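Long-range contacts in fatty acid binding protein homolog (Echinococcus granulosus, PDB 1O8V), which binds long-chain fatty acids inside a beta-barrel and has been implicated in the acquisition, storage and transport of lipids: residues G69-E74 / E81-I86; K100-Y105 / V119-V124; N113-T118 / R128-V133; L6-M11 / N40-D45. All blocks are in the same frame, centred on the assembly; numbering follows the deposited sequence.

Interaction 1: G69-E74 / E81-I86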
loop_
_atom_site.group_PDB
_atom_site.type_symbol
_atom_site.label_atom_id
_atom_site.label_comp_id
_atom_site.label_asym_id
_atom_site.label_seq_id
_atom_site.Cartn_x
_atom_site.Cartn_y
_atom_site.Cartn_z
ATOM N N GLY A 69 12.214 -9.363 -1.064
ATOM C CA GLY A 69 12.345 -10.807 -0.928
ATOM C C GLY A 69 12.690 -11.290 0.461
ATOM O O GLY A 69 13.181 -12.409 0.613
ATOM N N GLU A 70 12.419 -10.458 1.471
ATOM C CA GLU A 70 12.703 -10.769 2.871
ATOM C C GLU A 70 11.437 -10.535 3.685
ATOM O O GLU A 70 11.030 -9.395 3.859
ATOM C CB GLU A 70 13.849 -9.882 3.409
ATOM C CG GLU A 70 14.316 -10.213 4.818
ATOM C CD GLU A 70 15.752 -9.787 5.126
ATOM O OE1 GLU A 70 16.489 -9.366 4.208
ATOM O OE2 GLU A 70 16.151 -9.891 6.298
ATOM N N LYS A 71 10.840 -11.608 4.189
ATOM C CA LYS A 71 9.591 -11.531 4.958
ATOM C C LYS A 71 9.804 -10.638 6.172
ATOM O O LYS A 71 10.871 -10.666 6.794
ATOM C CB LYS A 71 9.075 -12.928 5.377
ATOM C CG LYS A 71 7.632 -12.912 5.916
ATOM C CD LYS A 71 6.583 -13.492 4.940
ATOM C CE LYS A 71 6.565 -15.016 4.922
ATOM N NZ LYS A 71 7.339 -15.634 6.041
ATOM N N PHE A 72 8.802 -9.809 6.464
ATOM C CA PHE A 72 8.835 -8.911 7.604
ATOM C C PHE A 72 7.474 -8.752 8.267
ATOM O O PHE A 72 6.432 -9.070 7.688
ATOM C CB PHE A 72 9.453 -7.564 7.225
ATOM C CG PHE A 72 8.646 -6.746 6.266
ATOM C CD1 PHE A 72 8.684 -7.014 4.902
ATOM C CD2 PHE A 72 7.859 -5.692 6.711
ATOM C CE1 PHE A 72 7.960 -6.247 4.007
ATOM C CE2 PHE A 72 7.146 -4.926 5.829
ATOM C CZ PHE A 72 7.175 -5.196 4.478
ATOM N N LYS A 73 7.504 -8.307 9.516
ATOM C CA LYS A 73 6.296 -8.015 10.271
ATOM C C LYS A 73 5.859 -6.583 9.998
ATOM O O LYS A 73 6.634 -5.633 10.073
ATOM C CB LYS A 73 6.525 -8.241 11.763
ATOM C CG LYS A 73 6.700 -9.689 12.128
ATOM C CD LYS A 73 7.210 -9.837 13.555
ATOM C CE LYS A 73 7.699 -11.265 13.847
ATOM N NZ LYS A 73 6.691 -12.025 14.659
ATOM N N GLU A 74 4.607 -6.448 9.621
ATOM C CA GLU A 74 4.033 -5.159 9.336
ATOM C C GLU A 74 2.780 -4.974 10.178
ATOM O O GLU A 74 2.107 -5.937 10.529
ATOM C CB GLU A 74 3.728 -5.049 7.824
ATOM C CG GLU A 74 2.993 -3.780 7.444
ATOM C CD GLU A 74 2.706 -3.640 5.951
ATOM O OE1 GLU A 74 2.916 -4.613 5.174
ATOM O OE2 GLU A 74 2.269 -2.518 5.588
ATOM N N GLU A 81 -1.809 -7.086 12.664
ATOM C CA GLU A 81 -0.433 -7.590 12.577
ATOM C C GLU A 81 -0.379 -8.556 11.406
ATOM O O GLU A 81 -1.137 -9.519 11.351
ATOM C CB GLU A 81 -0.048 -8.329 13.867
ATOM C CG GLU A 81 0.193 -7.397 15.047
ATOM C CD GLU A 81 0.770 -8.102 16.269
ATOM O OE1 GLU A 81 1.565 -9.057 16.106
ATOM O OE2 GLU A 81 0.444 -7.683 17.405
ATOM N N VAL A 82 0.469 -8.266 10.436
ATOM C CA VAL A 82 0.564 -9.113 9.259
ATOM C C VAL A 82 1.976 -9.525 8.942
ATOM O O VAL A 82 2.923 -8.845 9.316
ATOM C CB VAL A 82 -0.069 -8.422 8.030
ATOM C CG1 VAL A 82 -1.503 -8.055 8.341
ATOM C CG2 VAL A 82 0.724 -7.199 7.598
ATOM N N ALA A 83 2.111 -10.645 8.253
ATOM C CA ALA A 83 3.374 -11.071 7.689
ATOM C C ALA A 83 3.412 -10.571 6.262
ATOM O O ALA A 83 2.540 -10.925 5.452
ATOM C CB ALA A 83 3.501 -12.559 7.733
ATOM N N SER A 84 4.406 -9.771 5.942
ATOM C CA SER A 84 4.512 -9.146 4.616
ATOM C C SER A 84 5.751 -9.526 3.839
ATOM O O SER A 84 6.756 -9.928 4.419
ATOM C CB SER A 84 4.441 -7.622 4.768
ATOM O OG SER A 84 3.188 -7.287 5.343
ATOM N N LEU A 85 5.675 -9.374 2.515
ATOM C CA LEU A 85 6.763 -9.718 1.623
ATOM C C LEU A 85 6.599 -8.861 0.386
ATOM O O LEU A 85 5.552 -8.838 -0.237
ATOM C CB LEU A 85 6.690 -11.203 1.223
ATOM C CG LEU A 85 7.853 -11.774 0.411
ATOM C CD1 LEU A 85 9.173 -11.751 1.097
ATOM C CD2 LEU A 85 7.501 -13.224 0.110
ATOM N N ILE A 86 7.630 -8.127 0.038
ATOM C CA ILE A 86 7.615 -7.245 -1.105
ATOM C C ILE A 86 8.722 -7.678 -2.081
ATOM O O ILE A 86 9.869 -7.858 -1.686
ATOM C CB ILE A 86 7.846 -5.800 -0.643
ATOM C CG1 ILE A 86 6.672 -5.325 0.217
ATOM C CG2 ILE A 86 8.018 -4.899 -1.886
ATOM C CD1 ILE A 86 6.829 -3.963 0.830
HETATM O O HOH W 1 10.080 -8.031 1.558
#
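Val82 opens the pairing of residues 81-86 with 69-74: its CG2 lies 3.7 Å from Glu74 CB, the two side chains running side by side, while the backbones of Val82 and Glu74 exchange two nearly straight hydrogen bonds. Ala83 and Lys73 form a non-hydrogen-bonded pair on the face turned away from Val82 and Ser84. Ser84 OG donates to Glu74 OE1 at 2.7 Å, meeting the anti lone pair of that carboxylate oxygen, and its CB sits over one face of the Phe72 ring, a CH-pi contact. Phe72 reaches it because CG stands between the backbone N and the carbonyl carbon (chi1 67°). Leu85 lays CD1 against the backbone of Glu70 and Lys71, and Ile86 brings CD1 to the ring edge, 3.9 Å from Phe72 CZ. Beyond Phe72 a water interrupts the direct ladder, accepting from Ile86 N and lying 2.8 Å from Glu70 O; Gly69, whose positive phi (71°) suits glycine, then bonds through N to Ile86 O. In this barrel hairpin strand 92-98 flanks strand 81-89, its His95 and Gln97 also bonding Glu74 OE1.

Interaction 2: K100-Y105 / V119-V124; sequences KTKVTY and VKVDEV
Lys102 and Asp122 meet at about a right angle near the open end of a beta hairpin of the fatty-acid-binding barrel, made by strands 103-111 and 114-121. The lysine chain folds at chi2 (-62°), bringing NZ to the syn lone pair of Asp122 OD2 in a salt bridge of 2.8 Å; Arg23 of helix 17-24 is a second partner of that oxygen, so the carboxylate ties strand end and helix together. On its way Lys102 also passes across Val121, CB to CG1 4.1 Å. Thr104 is turned obliquely to both valines: OG1 touches Val121 CG2 at 3.6 Å and CG2 meets Val119 CG1 at 3.7 Å, beta-branched residues suiting these buried strand positions. On the other face Tyr105 and Lys120 form an antiparallel hydrogen-bonded pair, and Lys120 NZ goes on to a salt bridge with Glu107. A type II' turn from Val121 to Val124 follows. Beside it the strands part, and a water bridges the gap, donating to Val103 O at 2.7 Å and accepting from Asp122 N at 2.8 Å.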
loop_
_atom_site.group_PDB
_atom_site.type_symbol
_atom_site.label_atom_id
_atom_site.label_comp_id
_atom_site.label_asym_id
_atom_site.label_seq_id
_atom_site.Cartn_x
_atom_site.Cartn_y
_atom_site.Cartn_z
ATOM N N LYS A 100 -3.531 -13.872 8.618
ATOM C CA LYS A 100 -3.886 -15.222 9.134
ATOM C C LYS A 100 -5.329 -15.625 8.838
ATOM O O LYS A 100 -5.704 -16.808 9.038
ATOM C CB LYS A 100 -3.586 -15.415 10.630
ATOM C CG LYS A 100 -2.178 -15.130 11.061
ATOM C CD LYS A 100 -2.103 -15.182 12.597
ATOM C CE LYS A 100 -0.680 -15.113 13.136
ATOM N NZ LYS A 100 -0.549 -14.053 14.191
ATOM N N THR A 101 -6.146 -14.668 8.395
ATOM C CA THR A 101 -7.480 -14.965 7.886
ATOM C C THR A 101 -7.546 -14.698 6.386
ATOM O O THR A 101 -8.080 -15.521 5.634
ATOM C CB THR A 101 -8.533 -14.120 8.595
ATOM O OG1 THR A 101 -8.594 -14.493 9.989
ATOM C CG2 THR A 101 -9.947 -14.392 8.033
ATOM N N LYS A 102 -7.063 -13.513 5.989
ATOM C CA LYS A 102 -7.000 -13.078 4.603
ATOM C C LYS A 102 -5.584 -12.733 4.210
ATOM O O LYS A 102 -4.827 -12.212 5.023
ATOM C CB LYS A 102 -7.845 -11.828 4.409
ATOM C CG LYS A 102 -9.315 -11.978 4.694
ATOM C CD LYS A 102 -9.976 -12.972 3.784
ATOM C CE LYS A 102 -11.478 -13.017 4.009
ATOM N NZ LYS A 102 -12.117 -14.117 3.219
ATOM N N VAL A 103 -5.264 -12.950 2.941
ATOM C CA VAL A 103 -4.047 -12.407 2.359
ATOM C C VAL A 103 -4.486 -11.257 1.462
ATOM O O VAL A 103 -5.364 -11.417 0.617
ATOM C CB VAL A 103 -3.243 -13.449 1.561
ATOM C CG1 VAL A 103 -1.989 -12.829 0.979
ATOM C CG2 VAL A 103 -2.869 -14.624 2.417
ATOM N N THR A 104 -3.866 -10.105 1.669
ATOM C CA THR A 104 -4.069 -8.943 0.818
ATOM C C THR A 104 -2.927 -8.894 -0.180
ATOM O O THR A 104 -1.767 -8.982 0.218
ATOM C CB THR A 104 -4.092 -7.654 1.629
ATOM O OG1 THR A 104 -5.131 -7.703 2.619
ATOM C CG2 THR A 104 -4.400 -6.465 0.736
ATOM N N TYR A 105 -3.254 -8.751 -1.461
ATOM C CA TYR A 105 -2.275 -8.645 -2.530
ATOM C C TYR A 105 -2.341 -7.234 -3.090
ATOM O O TYR A 105 -3.358 -6.811 -3.628
ATOM C CB TYR A 105 -2.541 -9.664 -3.636
ATOM C CG TYR A 105 -2.462 -11.095 -3.194
ATOM C CD1 TYR A 105 -1.250 -11.752 -3.100
ATOM C CD2 TYR A 105 -3.608 -11.801 -2.878
ATOM C CE1 TYR A 105 -1.191 -13.071 -2.708
ATOM C CE2 TYR A 105 -3.558 -13.135 -2.495
ATOM C CZ TYR A 105 -2.349 -13.761 -2.399
ATOM O OH TYR A 105 -2.326 -15.070 -2.005
ATOM N N VAL A 119 -5.309 -3.333 -5.187
ATOM C CA VAL A 119 -5.420 -4.045 -3.924
ATOM C C VAL A 119 -6.491 -5.106 -4.102
ATOM O O VAL A 119 -7.626 -4.815 -4.526
ATOM C CB VAL A 119 -5.825 -3.089 -2.779
ATOM C CG1 VAL A 119 -5.866 -3.799 -1.446
ATOM C CG2 VAL A 119 -4.893 -1.901 -2.741
ATOM N N LYS A 120 -6.132 -6.339 -3.771
ATOM C CA LYS A 120 -7.009 -7.483 -3.945
ATOM C C LYS A 120 -7.117 -8.282 -2.659
ATOM O O LYS A 120 -6.100 -8.567 -2.029
ATOM C CB LYS A 120 -6.496 -8.379 -5.053
ATOM C CG LYS A 120 -6.585 -7.733 -6.422
ATOM C CD LYS A 120 -6.255 -8.723 -7.506
ATOM C CE LYS A 120 -4.804 -9.048 -7.535
ATOM N NZ LYS A 120 -4.128 -8.203 -8.533
ATOM N N VAL A 121 -8.332 -8.659 -2.301
ATOM C CA VAL A 121 -8.599 -9.590 -1.195
ATOM C C VAL A 121 -9.671 -10.519 -1.721
ATOM O O VAL A 121 -10.743 -10.045 -2.118
ATOM C CB VAL A 121 -9.106 -8.854 0.099
ATOM C CG1 VAL A 121 -9.415 -9.860 1.214
ATOM C CG2 VAL A 121 -8.092 -7.861 0.583
ATOM N N ASP A 122 -9.385 -11.812 -1.721
ATOM C CA ASP A 122 -10.261 -12.758 -2.445
ATOM C C ASP A 122 -10.516 -12.211 -3.862
ATOM O O ASP A 122 -9.570 -11.866 -4.540
ATOM C CB ASP A 122 -11.560 -12.963 -1.667
ATOM C CG ASP A 122 -11.342 -13.386 -0.231
ATOM O OD1 ASP A 122 -10.387 -14.158 0.055
ATOM O OD2 ASP A 122 -12.099 -13.010 0.669
ATOM N N GLU A 123 -11.783 -12.125 -4.275
ATOM C CA GLU A 123 -12.170 -11.600 -5.583
ATOM C C GLU A 123 -12.359 -10.092 -5.659
ATOM O O GLU A 123 -12.631 -9.541 -6.738
ATOM C CB GLU A 123 -13.455 -12.291 -6.053
ATOM C CG GLU A 123 -14.748 -11.665 -5.576
ATOM C CD GLU A 123 -15.122 -11.930 -4.133
ATOM O OE1 GLU A 123 -14.398 -12.646 -3.421
ATOM O OE2 GLU A 123 -16.202 -11.431 -3.714
ATOM N N VAL A 124 -12.237 -9.408 -4.522
ATOM C CA VAL A 124 -12.451 -7.965 -4.433
ATOM C C VAL A 124 -11.286 -7.210 -4.992
ATOM O O VAL A 124 -10.134 -7.552 -4.700
ATOM C CB VAL A 124 -12.674 -7.531 -2.969
ATOM C CG1 VAL A 124 -12.944 -6.023 -2.890
ATOM C CG2 VAL A 124 -13.824 -8.314 -2.330
HETATM O O HOH W 2 -6.796 -12.821 -1.184
HETATM O O HOH W 3 -3.105 -6.659 -6.572
#

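Interaction 3: N113-T118 / R128-V133; sequences NELKAT and RTYSKV. With PLM (palmitic acid), chain B.
The hairpin of strands 114-121 and 124-132 supplies part of the carboxylate site of the fatty-acid-binding barrel; Arg128, Thr129 and Tyr130 belong to the hexadecanoate site, the side chains of Arg128 and Tyr130 making the ligand bonds. Leu115 pairs with Tyr130 and Ala117 with Arg128, each an antiparallel hydrogen-bonded pair, so these four side chains share the face that looks onto the ligand. Leu115 lies alongside Tyr130, Leu115 CD2 being 3.9 Å from Tyr130 CD1. The small Ala117 CB sits by the ring at CE1. On the other face Lys116 runs beside Thr129, bending at chi4 (-87°) to donate from NZ to OG1 at 2.6 Å, while Glu114 slants over Thr129, its carboxylate carbon CD 3.5 Å from CG2. A threonine fits here by offering a hydroxyl to one neighbour and a methyl to the other. The palmitate head is gripped on one oxygen by two groups of this hairpin; Arg108 adds a bond to the ligand. Arg128 turns at chi3 (78°) to present the guanidinium edge, and Ser14 holds its NH1. Arg128 NE reaches palmitate O1 at 2.9 Å, and Tyr130 OH donates to the same O1 at 2.6 Å.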
loop_
_atom_site.group_PDB
_atom_site.type_symbol
_atom_site.label_atom_id
_atom_site.label_comp_id
_atom_site.label_asym_id
_atom_site.label_seq_id
_atom_site.Cartn_x
_atom_site.Cartn_y
_atom_site.Cartn_z
ATOM N N ASN A 113 3.996 9.800 -14.817
ATOM C CA ASN A 113 3.728 10.551 -13.603
ATOM C C ASN A 113 2.698 9.865 -12.727
ATOM O O ASN A 113 2.303 10.420 -11.712
ATOM C CB ASN A 113 3.249 11.978 -13.953
ATOM C CG ASN A 113 4.398 12.929 -14.276
ATOM O OD1 ASN A 113 5.536 12.736 -13.834
ATOM N ND2 ASN A 113 4.088 13.985 -15.043
ATOM N N GLU A 114 2.288 8.652 -13.089
ATOM C CA GLU A 114 1.160 8.022 -12.408
ATOM C C GLU A 114 1.544 6.707 -11.762
ATOM O O GLU A 114 2.119 5.862 -12.418
ATOM C CB GLU A 114 0.063 7.764 -13.411
ATOM C CG GLU A 114 -1.228 7.240 -12.804
ATOM C CD GLU A 114 -2.425 7.485 -13.704
ATOM O OE1 GLU A 114 -2.802 6.537 -14.420
ATOM O OE2 GLU A 114 -2.976 8.624 -13.689
ATOM N N LEU A 115 1.225 6.535 -10.476
ATOM C CA LEU A 115 1.376 5.241 -9.799
ATOM C C LEU A 115 -0.004 4.661 -9.544
ATOM O O LEU A 115 -0.866 5.341 -8.995
ATOM C CB LEU A 115 2.110 5.437 -8.477
ATOM C CG LEU A 115 2.525 4.193 -7.685
ATOM C CD1 LEU A 115 3.761 4.503 -6.892
ATOM C CD2 LEU A 115 1.380 3.729 -6.780
ATOM N N LYS A 116 -0.219 3.411 -9.936
ATOM C CA LYS A 116 -1.491 2.739 -9.717
ATOM C C LYS A 116 -1.274 1.579 -8.760
ATOM O O LYS A 116 -0.463 0.691 -9.018
ATOM C CB LYS A 116 -2.141 2.250 -11.026
ATOM C CG LYS A 116 -2.794 3.353 -11.834
ATOM C CD LYS A 116 -3.892 2.783 -12.742
ATOM C CE LYS A 116 -4.697 3.900 -13.411
ATOM N NZ LYS A 116 -5.847 4.410 -12.598
ATOM N N ALA A 117 -2.016 1.596 -7.659
ATOM C CA ALA A 117 -1.952 0.537 -6.651
ATOM C C ALA A 117 -3.215 -0.276 -6.725
ATOM O O ALA A 117 -4.302 0.231 -6.401
ATOM C CB ALA A 117 -1.813 1.120 -5.281
ATOM N N THR A 118 -3.099 -1.522 -7.152
ATOM C CA THR A 118 -4.234 -2.453 -7.167
ATOM C C THR A 118 -4.191 -3.270 -5.887
ATOM O O THR A 118 -3.155 -3.816 -5.560
ATOM C CB THR A 118 -4.110 -3.377 -8.372
ATOM O OG1 THR A 118 -4.139 -2.598 -9.577
ATOM C CG2 THR A 118 -5.291 -4.348 -8.482
ATOM N N ARG A 128 -6.246 2.371 -6.591
ATOM C CA ARG A 128 -5.911 3.696 -6.056
ATOM C C ARG A 128 -4.843 4.334 -6.911
ATOM O O ARG A 128 -3.766 3.758 -7.111
ATOM C CB ARG A 128 -5.454 3.572 -4.605
ATOM C CG ARG A 128 -6.618 3.189 -3.697
ATOM C CD ARG A 128 -6.213 2.488 -2.422
ATOM N NE ARG A 128 -5.699 3.350 -1.365
ATOM C CZ ARG A 128 -6.409 4.133 -0.568
ATOM N NH1 ARG A 128 -7.703 4.363 -0.765
ATOM N NH2 ARG A 128 -5.773 4.779 0.417
ATOM N N THR A 129 -5.167 5.511 -7.468
ATOM C CA THR A 129 -4.298 6.171 -8.434
ATOM C C THR A 129 -3.660 7.400 -7.822
ATOM O O THR A 129 -4.358 8.248 -7.254
ATOM C CB THR A 129 -5.134 6.575 -9.647
ATOM O OG1 THR A 129 -5.790 5.418 -10.180
ATOM C CG2 THR A 129 -4.259 7.117 -10.762
ATOM N N TYR A 130 -2.348 7.495 -7.973
ATOM C CA TYR A 130 -1.538 8.548 -7.379
ATOM C C TYR A 130 -0.826 9.325 -8.476
ATOM O O TYR A 130 -0.516 8.769 -9.526
ATOM C CB TYR A 130 -0.444 7.947 -6.503
ATOM C CG TYR A 130 -0.869 7.226 -5.238
ATOM C CD1 TYR A 130 -1.430 5.955 -5.278
ATOM C CD2 TYR A 130 -0.668 7.814 -4.003
ATOM C CE1 TYR A 130 -1.787 5.293 -4.099
ATOM C CE2 TYR A 130 -1.015 7.161 -2.834
ATOM C CZ TYR A 130 -1.585 5.922 -2.883
ATOM O OH TYR A 130 -1.904 5.338 -1.679
ATOM N N SER A 131 -0.553 10.596 -8.213
ATOM C CA SER A 131 0.219 11.447 -9.126
ATOM C C SER A 131 1.564 11.760 -8.477
ATOM O O SER A 131 1.651 11.937 -7.274
ATOM C CB SER A 131 -0.564 12.730 -9.408
ATOM O OG SER A 131 -0.750 13.453 -8.198
ATOM N N LYS A 132 2.614 11.868 -9.278
ATOM C CA LYS A 132 3.928 12.193 -8.780
ATOM C C LYS A 132 4.011 13.661 -8.334
ATOM O O LYS A 132 3.584 14.569 -9.058
ATOM C CB LYS A 132 4.956 11.904 -9.883
ATOM C CG LYS A 132 6.328 11.717 -9.351
ATOM C CD LYS A 132 7.298 11.108 -10.368
ATOM C CE LYS A 132 8.331 10.202 -9.691
ATOM N NZ LYS A 132 8.850 10.705 -8.366
ATOM N N VAL A 133 4.530 13.884 -7.137
ATOM C CA VAL A 133 4.709 15.233 -6.604
ATOM C C VAL A 133 6.139 15.684 -6.876
ATOM O O VAL A 133 6.387 16.792 -7.377
ATOM C CB VAL A 133 4.450 15.263 -5.087
ATOM C CG1 VAL A 133 4.684 16.671 -4.538
ATOM C CG2 VAL A 133 3.025 14.765 -4.779
HETATM C C1 PLM B . -2.162 1.901 -1.192
HETATM O O1 PLM B . -2.846 2.908 -1.625
HETATM O O2 PLM B . -0.849 2.010 -1.234
HETATM C C2 PLM B . -2.905 0.670 -0.679
HETATM C C3 PLM B . -2.494 0.270 0.730
HETATM C C4 PLM B . -3.436 -0.834 1.217
HETATM C C5 PLM B . -2.995 -1.354 2.580
HETATM C C6 PLM B . -3.818 -2.558 3.065
HETATM C C7 PLM B . -5.306 -2.303 3.318
HETATM C C8 PLM B . -5.522 -1.884 4.751
HETATM C C9 PLM B . -6.942 -1.451 5.075
HETATM C CA PLM B . -6.924 -0.414 6.183
HETATM C CB PLM B . -7.660 0.855 5.843
HETATM C CC PLM B . -7.543 1.948 6.903
HETATM C CD PLM B . -7.486 3.321 6.269
HETATM C CE PLM B . -6.095 3.925 6.166
HETATM C CF PLM B . -6.138 5.232 5.379
HETATM C CG PLM B . -4.780 5.907 5.216
HETATM O O HOH W 4 -2.305 10.195 -11.667
#

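Interaction 4: L6-M11 / N40-D45; sequences LGTWKM and NLIVTD
Lys10 lies across Asn40 on the face of the sheet that also carries Thr8 and Ile42. Followed outward, Lys10 CB is 3.7 Å from Asn40 OD1 and CG 3.9 Å from it. A bend at chi2 (55°) then brings CD nearest that oxygen, at a separation too short to be taken literally, and Lys10 CE is 4.0 Å from Asn40 OD1. The ammonium bonds to the carbonyl oxygen of Lys38, just ahead of strand 40-47, so the methylenes do the touching. A long, flexible lysine suits such a path. Beside them Thr8 and Ile42 lie side by side, OG1 3.9 Å from CG1, a beta-branched pair at home in an antiparallel strand. The other face holds Trp9, Leu41 and Val43. Trp9 packs CB against Leu41 CB, and its ring edge lies near Leu41 O, while NE1 bonds to Phe5 O. At the backbone angles of Gly7 (phi 126°) a CB would jam against the carbonyl oxygen of Leu6; Gly7 exchanges two straight backbone hydrogen bonds with Val43. At the far end Leu6 reaches with CD2 to Val43 CG1, 3.9 Å away. In the barrel, strand 40-47, which follows the two helices 17-24 and 28-36, pairs with one edge of strand 7-15 and is itself followed in the sheet by strand 50-56; strand 124-132 pairs with the other edge of 7-15.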
loop_
_atom_site.group_PDB
_atom_site.type_symbol
_atom_site.label_atom_id
_atom_site.label_comp_id
_atom_site.label_asym_id
_atom_site.label_seq_id
_atom_site.Cartn_x
_atom_site.Cartn_y
_atom_site.Cartn_z
ATOM N N LEU A 6 10.568 5.354 -6.496
ATOM C CA LEU A 6 11.152 6.324 -5.585
ATOM C C LEU A 6 10.550 7.715 -5.754
ATOM O O LEU A 6 10.328 8.181 -6.878
ATOM C CB LEU A 6 12.687 6.384 -5.741
ATOM C CG LEU A 6 13.401 5.051 -5.444
ATOM C CD1 LEU A 6 14.921 5.195 -5.619
ATOM C CD2 LEU A 6 13.070 4.512 -4.049
ATOM N N GLY A 7 10.270 8.363 -4.625
ATOM C CA GLY A 7 9.768 9.724 -4.617
ATOM C C GLY A 7 8.483 9.859 -3.820
ATOM O O GLY A 7 8.142 8.993 -2.991
ATOM N N THR A 8 7.794 10.969 -4.048
ATOM C CA THR A 8 6.581 11.305 -3.327
ATOM C C THR A 8 5.407 11.258 -4.303
ATOM O O THR A 8 5.487 11.771 -5.424
ATOM C CB THR A 8 6.721 12.693 -2.712
ATOM O OG1 THR A 8 7.766 12.658 -1.739
ATOM C CG2 THR A 8 5.452 13.090 -1.910
ATOM N N TRP A 9 4.312 10.641 -3.864
ATOM C CA TRP A 9 3.127 10.411 -4.673
ATOM C C TRP A 9 1.852 10.788 -3.898
ATOM O O TRP A 9 1.680 10.387 -2.742
ATOM C CB TRP A 9 3.022 8.919 -5.014
ATOM C CG TRP A 9 4.232 8.329 -5.669
ATOM C CD1 TRP A 9 5.317 7.788 -5.056
ATOM C CD2 TRP A 9 4.487 8.242 -7.081
ATOM N NE1 TRP A 9 6.224 7.357 -5.997
ATOM C CE2 TRP A 9 5.739 7.631 -7.243
ATOM C CE3 TRP A 9 3.780 8.617 -8.218
ATOM C CZ2 TRP A 9 6.293 7.357 -8.509
ATOM C CZ3 TRP A 9 4.333 8.370 -9.482
ATOM C CH2 TRP A 9 5.578 7.748 -9.616
ATOM N N LYS A 10 0.938 11.487 -4.554
ATOM C CA LYS A 10 -0.283 11.991 -3.911
ATOM C C LYS A 10 -1.502 11.241 -4.440
ATOM O O LYS A 10 -1.703 11.147 -5.634
ATOM C CB LYS A 10 -0.450 13.500 -4.164
ATOM C CG LYS A 10 -1.774 14.086 -3.689
ATOM C CD LYS A 10 -2.014 13.793 -2.222
ATOM C CE LYS A 10 -3.425 14.135 -1.780
ATOM N NZ LYS A 10 -3.449 14.364 -0.318
ATOM N N MET A 11 -2.341 10.694 -3.567
ATOM C CA MET A 11 -3.482 9.924 -4.075
ATOM C C MET A 11 -4.541 10.846 -4.664
ATOM O O MET A 11 -4.965 11.827 -4.012
ATOM C CB MET A 11 -4.109 9.026 -2.995
ATOM C CG MET A 11 -4.990 7.957 -3.647
ATOM S SD MET A 11 -6.047 7.077 -2.500
ATOM C CE MET A 11 -7.219 8.217 -2.285
ATOM N N ASN A 40 -0.549 10.571 1.076
ATOM C CA ASN A 40 0.677 10.611 0.307
ATOM C C ASN A 40 1.393 9.277 0.487
ATOM O O ASN A 40 1.106 8.493 1.398
ATOM C CB ASN A 40 1.581 11.754 0.769
ATOM C CG ASN A 40 1.003 13.127 0.474
ATOM O OD1 ASN A 40 0.326 13.337 -0.537
ATOM N ND2 ASN A 40 1.288 14.088 1.355
ATOM N N LEU A 41 2.268 8.962 -0.441
ATOM C CA LEU A 41 3.133 7.822 -0.312
ATOM C C LEU A 41 4.526 8.311 -0.631
ATOM O O LEU A 41 4.749 8.881 -1.695
ATOM C CB LEU A 41 2.734 6.737 -1.306
ATOM C CG LEU A 41 3.686 5.561 -1.422
ATOM C CD1 LEU A 41 3.674 4.785 -0.140
ATOM C CD2 LEU A 41 3.297 4.661 -2.562
ATOM N N ILE A 42 5.445 8.131 0.306
ATOM C CA ILE A 42 6.842 8.519 0.110
ATOM C C ILE A 42 7.704 7.263 0.126
ATOM O O ILE A 42 7.728 6.544 1.115
ATOM C CB ILE A 42 7.305 9.487 1.213
ATOM C CG1 ILE A 42 6.359 10.677 1.301
ATOM C CG2 ILE A 42 8.717 9.968 0.919
ATOM C CD1 ILE A 42 6.380 11.384 2.617
ATOM N N VAL A 43 8.394 6.994 -0.985
ATOM C CA VAL A 43 9.240 5.819 -1.113
ATOM C C VAL A 43 10.708 6.275 -1.175
ATOM O O VAL A 43 11.068 7.080 -2.048
ATOM C CB VAL A 43 8.895 5.014 -2.361
ATOM C CG1 VAL A 43 9.610 3.679 -2.339
ATOM C CG2 VAL A 43 7.378 4.819 -2.488
ATOM N N THR A 44 11.521 5.758 -0.265
ATOM C CA THR A 44 12.923 6.188 -0.145
ATOM C C THR A 44 13.885 5.001 -0.181
ATOM O O THR A 44 13.574 3.902 0.286
ATOM C CB THR A 44 13.169 7.064 1.122
ATOM O OG1 THR A 44 12.715 6.426 2.329
ATOM C CG2 THR A 44 12.365 8.325 1.054
ATOM N N ASP A 45 15.053 5.241 -0.770
ATOM C CA ASP A 45 16.157 4.288 -0.833
ATOM C C ASP A 45 17.054 4.529 0.377
ATOM O O ASP A 45 17.617 5.616 0.532
ATOM C CB ASP A 45 16.902 4.536 -2.138
ATOM C CG ASP A 45 18.042 3.556 -2.394
ATOM O OD1 ASP A 45 18.505 2.868 -1.470
ATOM O OD2 ASP A 45 18.539 3.462 -3.531
#

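Overall arrangement
All four contacts lie in one antiparallel sheet that curls into the ligand-holding barrel. Interaction 4 comes first along the chain, closing before interaction 1 opens; interactions 2 and 3 follow, their segments alternating because both use strand 114-121. Interactions 3 and 4 are neighbours, with centres about 9 Å apart: strand 124-132 pairs with strand 7-15, so the last strand meets the first. Interactions 2 and 3 have centres about 21 Å apart, at different places along their shared strand. Interactions 1 and 3 lie on opposite sides of the chain's centre, about 23 Å between centres, as do interactions 2 and 4. The contacts lie at separate places round the barrel wall, whose interior holds the palmitate.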